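Local coordinates for glycoside hydrolase family protein (Novosphingobium sp. PP1Y, PDB 6Q2F) that probably hydrolyses terminal alpha-L-rhamnose residues from glycosides as an alpha-L-rhamnosidase, at residues E903-A914 with H955-F966. Residues are numbered along the deposited sequence; the frame is centred on the assembly and turned at random.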
loop_
_atom_site.group_PDB
_atom_site.type_symbol
_atom_site.label_atom_id
_atom_site.label_comp_id
_atom_site.label_asym_id
_atom_site.label_seq_id
_atom_site.Cartn_x
_atom_site.Cartn_y
_atom_site.Cartn_z
ATOM N N GLU A 903 -23.393 2.096 20.006
ATOM C CA GLU A 903 -22.921 1.971 18.636
ATOM C C GLU A 903 -22.551 3.337 18.075
ATOM O O GLU A 903 -23.124 4.357 18.459
ATOM C CB GLU A 903 -24.000 1.360 17.739
ATOM C CG GLU A 903 -24.792 0.284 18.420
ATOM C CD GLU A 903 -23.898 -0.834 18.878
ATOM O OE1 GLU A 903 -23.101 -1.316 18.042
ATOM O OE2 GLU A 903 -23.977 -1.211 20.061
ATOM N N ILE A 904 -21.596 3.337 17.152
ATOM C CA ILE A 904 -21.264 4.509 16.357
ATOM C C ILE A 904 -21.222 4.064 14.906
ATOM O O ILE A 904 -20.442 3.172 14.561
ATOM C CB ILE A 904 -19.920 5.121 16.759
ATOM C CG1 ILE A 904 -19.937 5.550 18.222
ATOM C CG2 ILE A 904 -19.592 6.296 15.835
ATOM C CD1 ILE A 904 -18.533 5.820 18.730
ATOM N N TYR A 905 -22.081 4.651 14.067
ATOM C CA TYR A 905 -22.015 4.440 12.628
ATOM C C TYR A 905 -21.411 5.662 11.971
ATOM O O TYR A 905 -21.761 6.794 12.305
ATOM C CB TYR A 905 -23.394 4.156 12.026
ATOM C CG TYR A 905 -23.938 2.800 12.368
ATOM C CD1 TYR A 905 -24.588 2.591 13.579
ATOM C CD2 TYR A 905 -23.821 1.731 11.488
ATOM C CE1 TYR A 905 -25.109 1.355 13.918
ATOM C CE2 TYR A 905 -24.341 0.476 11.828
ATOM C CZ TYR A 905 -24.988 0.307 13.043
ATOM O OH TYR A 905 -25.520 -0.907 13.407
ATOM N N TYR A 906 -20.475 5.424 11.063
ATOM C CA TYR A 906 -19.868 6.467 10.255
ATOM C C TYR A 906 -20.366 6.289 8.837
ATOM O O TYR A 906 -20.220 5.204 8.278
ATOM C CB TYR A 906 -18.341 6.366 10.298
ATOM C CG TYR A 906 -17.602 7.425 9.505
ATOM C CD1 TYR A 906 -17.739 8.776 9.801
ATOM C CD2 TYR A 906 -16.754 7.072 8.472
ATOM C CE1 TYR A 906 -17.037 9.751 9.086
ATOM C CE2 TYR A 906 -16.056 8.031 7.756
ATOM C CZ TYR A 906 -16.188 9.357 8.070
ATOM O OH TYR A 906 -15.463 10.289 7.340
ATOM N N LEU A 907 -20.934 7.351 8.262
ATOM C CA LEU A 907 -21.503 7.337 6.919
ATOM C C LEU A 907 -20.831 8.401 6.056
ATOM O O LEU A 907 -20.578 9.522 6.519
ATOM C CB LEU A 907 -23.010 7.616 6.950
ATOM C CG LEU A 907 -23.934 6.847 7.903
ATOM C CD1 LEU A 907 -25.400 7.169 7.595
ATOM C CD2 LEU A 907 -23.702 5.361 7.775
ATOM N N VAL A 908 -20.580 8.075 4.785
ATOM C CA VAL A 908 -20.043 9.050 3.838
ATOM C C VAL A 908 -20.863 9.000 2.562
ATOM O O VAL A 908 -20.915 7.957 1.899
ATOM C CB VAL A 908 -18.568 8.804 3.510
ATOM C CG1 VAL A 908 -18.067 9.940 2.576
ATOM C CG2 VAL A 908 -17.763 8.728 4.789
ATOM N N ASN A 909 -21.480 10.127 2.206
ATOM C CA ASN A 909 -22.166 10.253 0.923
ATOM C C ASN A 909 -21.113 10.525 -0.140
ATOM O O ASN A 909 -20.683 11.662 -0.343
ATOM C CB ASN A 909 -23.216 11.359 0.965
ATOM C CG ASN A 909 -23.712 11.735 -0.412
ATOM O OD1 ASN A 909 -23.781 10.898 -1.303
ATOM N ND2 ASN A 909 -24.068 13.011 -0.594
ATOM N N GLN A 910 -20.702 9.472 -0.844
ATOM C CA GLN A 910 -19.657 9.608 -1.853
ATOM C C GLN A 910 -20.192 10.146 -3.172
ATOM O O GLN A 910 -19.932 9.568 -4.234
ATOM C CB GLN A 910 -18.973 8.272 -2.099
ATOM C CG GLN A 910 -18.195 7.788 -0.919
ATOM C CD GLN A 910 -17.514 6.460 -1.196
ATOM O OE1 GLN A 910 -17.891 5.724 -2.105
ATOM N NE2 GLN A 910 -16.475 6.175 -0.434
ATOM N N GLN A 911 -20.939 11.227 -3.106
ATOM C CA GLN A 911 -21.472 11.821 -4.305
ATOM C C GLN A 911 -21.564 13.315 -4.170
ATOM O O GLN A 911 -21.793 13.807 -3.098
ATOM C CB GLN A 911 -22.853 11.266 -4.594
ATOM C CG GLN A 911 -22.866 9.921 -5.277
ATOM C CD GLN A 911 -22.844 8.750 -4.320
ATOM O OE1 GLN A 911 -23.067 8.899 -3.143
ATOM N NE2 GLN A 911 -22.561 7.597 -4.839
ATOM N N GLU A 912 -21.400 14.035 -5.266
ATOM C CA GLU A 912 -21.583 15.482 -5.219
ATOM C C GLU A 912 -23.031 15.850 -4.917
ATOM O O GLU A 912 -23.276 16.854 -4.242
ATOM C CB GLU A 912 -21.122 16.128 -6.527
ATOM C CG GLU A 912 -19.606 16.290 -6.600
ATOM C CD GLU A 912 -19.116 16.734 -7.963
ATOM O OE1 GLU A 912 -19.335 15.995 -8.945
ATOM O OE2 GLU A 912 -18.514 17.826 -8.043
ATOM N N ALA A 913 -23.992 15.056 -5.383
ATOM C CA ALA A 913 -25.402 15.361 -5.159
ATOM C C ALA A 913 -25.818 15.036 -3.729
ATOM O O ALA A 913 -25.555 13.941 -3.224
ATOM C CB ALA A 913 -26.286 14.584 -6.133
ATOM N N ALA A 914 -26.478 15.995 -3.088
ATOM C CA ALA A 914 -27.085 15.757 -1.790
ATOM C C ALA A 914 -28.069 14.594 -1.874
ATOM O O ALA A 914 -28.654 14.322 -2.924
ATOM C CB ALA A 914 -27.813 17.011 -1.301
ATOM N N HIS A 955 -30.567 13.738 5.925
ATOM C CA HIS A 955 -30.160 14.539 4.788
ATOM C C HIS A 955 -28.646 14.580 4.791
ATOM O O HIS A 955 -28.034 14.885 5.817
ATOM C CB HIS A 955 -30.715 15.961 4.832
ATOM C CG HIS A 955 -30.223 16.800 3.698
ATOM N ND1 HIS A 955 -30.828 16.795 2.461
ATOM C CD2 HIS A 955 -29.139 17.607 3.589
ATOM C CE1 HIS A 955 -30.165 17.601 1.650
ATOM N NE2 HIS A 955 -29.135 18.103 2.309
ATOM N N LEU A 956 -28.049 14.269 3.656
ATOM C CA LEU A 956 -26.603 14.303 3.518
ATOM C C LEU A 956 -26.250 15.277 2.405
ATOM O O LEU A 956 -26.702 15.110 1.269
ATOM C CB LEU A 956 -26.061 12.903 3.227
ATOM C CG LEU A 956 -26.167 11.933 4.408
ATOM C CD1 LEU A 956 -25.740 10.518 4.004
ATOM C CD2 LEU A 956 -25.317 12.440 5.562
ATOM N N ASP A 957 -25.474 16.304 2.734
ATOM C CA ASP A 957 -24.947 17.158 1.683
ATOM C C ASP A 957 -23.996 16.344 0.811
ATOM O O ASP A 957 -23.542 15.255 1.189
ATOM C CB ASP A 957 -24.214 18.367 2.270
ATOM C CG ASP A 957 -25.096 19.221 3.153
ATOM O OD1 ASP A 957 -26.271 19.448 2.772
ATOM O OD2 ASP A 957 -24.612 19.664 4.220
ATOM N N GLY A 958 -23.696 16.877 -0.371
ATOM C CA GLY A 958 -22.679 16.249 -1.194
ATOM C C GLY A 958 -21.382 16.064 -0.424
ATOM O O GLY A 958 -20.915 16.992 0.244
ATOM N N ASP A 959 -20.814 14.861 -0.470
ATOM C CA ASP A 959 -19.577 14.534 0.241
ATOM C C ASP A 959 -19.699 14.710 1.754
ATOM O O ASP A 959 -18.684 14.758 2.456
ATOM C CB ASP A 959 -18.385 15.358 -0.270
ATOM C CG ASP A 959 -18.053 15.081 -1.719
ATOM O OD1 ASP A 959 -18.280 13.950 -2.193
ATOM O OD2 ASP A 959 -17.538 16.008 -2.387
ATOM N N GLU A 960 -20.905 14.820 2.300
ATOM C CA GLU A 960 -21.003 14.915 3.746
ATOM C C GLU A 960 -20.607 13.593 4.397
ATOM O O GLU A 960 -20.934 12.505 3.908
ATOM C CB GLU A 960 -22.408 15.298 4.205
ATOM C CG GLU A 960 -22.458 15.510 5.726
ATOM C CD GLU A 960 -23.803 16.006 6.215
ATOM O OE1 GLU A 960 -24.655 16.316 5.364
ATOM O OE2 GLU A 960 -23.999 16.074 7.447
ATOM N N ALA A 961 -19.884 13.708 5.499
ATOM C CA ALA A 961 -19.558 12.616 6.386
ATOM C C ALA A 961 -20.157 12.932 7.743
ATOM O O ALA A 961 -20.077 14.069 8.203
ATOM C CB ALA A 961 -18.035 12.440 6.502
ATOM N N VAL A 962 -20.741 11.932 8.400
ATOM C CA VAL A 962 -21.402 12.198 9.666
ATOM C C VAL A 962 -21.409 10.938 10.505
ATOM O O VAL A 962 -21.388 9.820 9.987
ATOM C CB VAL A 962 -22.835 12.739 9.447
ATOM C CG1 VAL A 962 -23.783 11.613 9.023
ATOM C CG2 VAL A 962 -23.338 13.467 10.692
ATOM N N PHE A 963 -21.440 11.126 11.815
ATOM C CA PHE A 963 -21.547 10.019 12.740
ATOM C C PHE A 963 -22.980 9.943 13.247
ATOM O O PHE A 963 -23.549 10.956 13.674
ATOM C CB PHE A 963 -20.545 10.198 13.880
ATOM C CG PHE A 963 -19.105 10.081 13.441
ATOM C CD1 PHE A 963 -18.419 11.183 12.941
ATOM C CD2 PHE A 963 -18.448 8.864 13.518
ATOM C CE1 PHE A 963 -17.091 11.073 12.527
ATOM C CE2 PHE A 963 -17.115 8.735 13.116
ATOM C CZ PHE A 963 -16.434 9.837 12.624
ATOM N N VAL A 964 -23.578 8.765 13.138
ATOM C CA VAL A 964 -24.877 8.486 13.742
ATOM C C VAL A 964 -24.575 7.648 14.976
ATOM O O VAL A 964 -24.107 6.509 14.880
ATOM C CB VAL A 964 -25.838 7.793 12.769
ATOM C CG1 VAL A 964 -27.269 7.728 13.358
ATOM C CG2 VAL A 964 -25.881 8.556 11.451
ATOM N N VAL A 965 -24.784 8.237 16.142
ATOM C CA VAL A 965 -24.305 7.701 17.408
ATOM C C VAL A 965 -25.495 7.165 18.192
ATOM O O VAL A 965 -26.491 7.875 18.383
ATOM C CB VAL A 965 -23.557 8.791 18.194
ATOM C CG1 VAL A 965 -23.166 8.282 19.560
ATOM C CG2 VAL A 965 -22.335 9.220 17.399
ATOM N N PHE A 966 -25.382 5.917 18.654
ATOM C CA PHE A 966 -26.439 5.226 19.405
ATOM C C PHE A 966 -25.906 4.880 20.787
ATOM O O PHE A 966 -25.507 3.741 21.037
ATOM C CB PHE A 966 -26.872 3.991 18.702
ATOM C CG PHE A 966 -27.500 4.225 17.369
ATOM C CD1 PHE A 966 -26.722 4.379 16.233
ATOM C CD2 PHE A 966 -28.878 4.258 17.249
ATOM C CE1 PHE A 966 -27.315 4.567 15.004
ATOM C CE2 PHE A 966 -29.467 4.448 16.026
ATOM C CZ PHE A 966 -28.693 4.605 14.907
#
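Two neighbouring strands of an antiparallel beta sheet, 903-908 and 961-966, pair here, and the loop after the first packs against the tight turn that leads into the second. Hydrogen-bonded pairs at Glu903-Phe966, Tyr905-Val964 and Leu907-Val962 zip the backbones together. One face carries Ile904, Tyr906, Val908, Ala961, Phe963 and Val965; helix 657-670 touches Tyr906 and Ala961, helix 712-726 Ala961 and Phe963. Tyr906 CD1 sits over a face of the Phe963 ring, offset toward its rim, 3.3 Å from Phe963 CZ, with the planes inclined at 35°. Ile904 CG2 meets the edge of that same ring at Phe963 CD2, 3.6 Å away; a leucine in place of Phe963 would probably leave a gap beneath Tyr906 and free its ring to shift. Small Ala961 suits the spot where Tyr906 OH passes 3.5 Å from Ala961 CB. On the other face, Tyr905 CD1 lies 3.7 Å from Phe966 CE1, the ring planes oblique at 80°. In the type II turn Asp957-Glu960, a side chain on Gly958 would run into Glu912 O. Asparagine suits position 909 because its amide offers two N-H bonds: Asn909 ND2 donates to Ala913 O in its own loop and, at 2.9 Å, to Asp957 O, which Glu960 N reaches from the opposite face of the carbonyl plane.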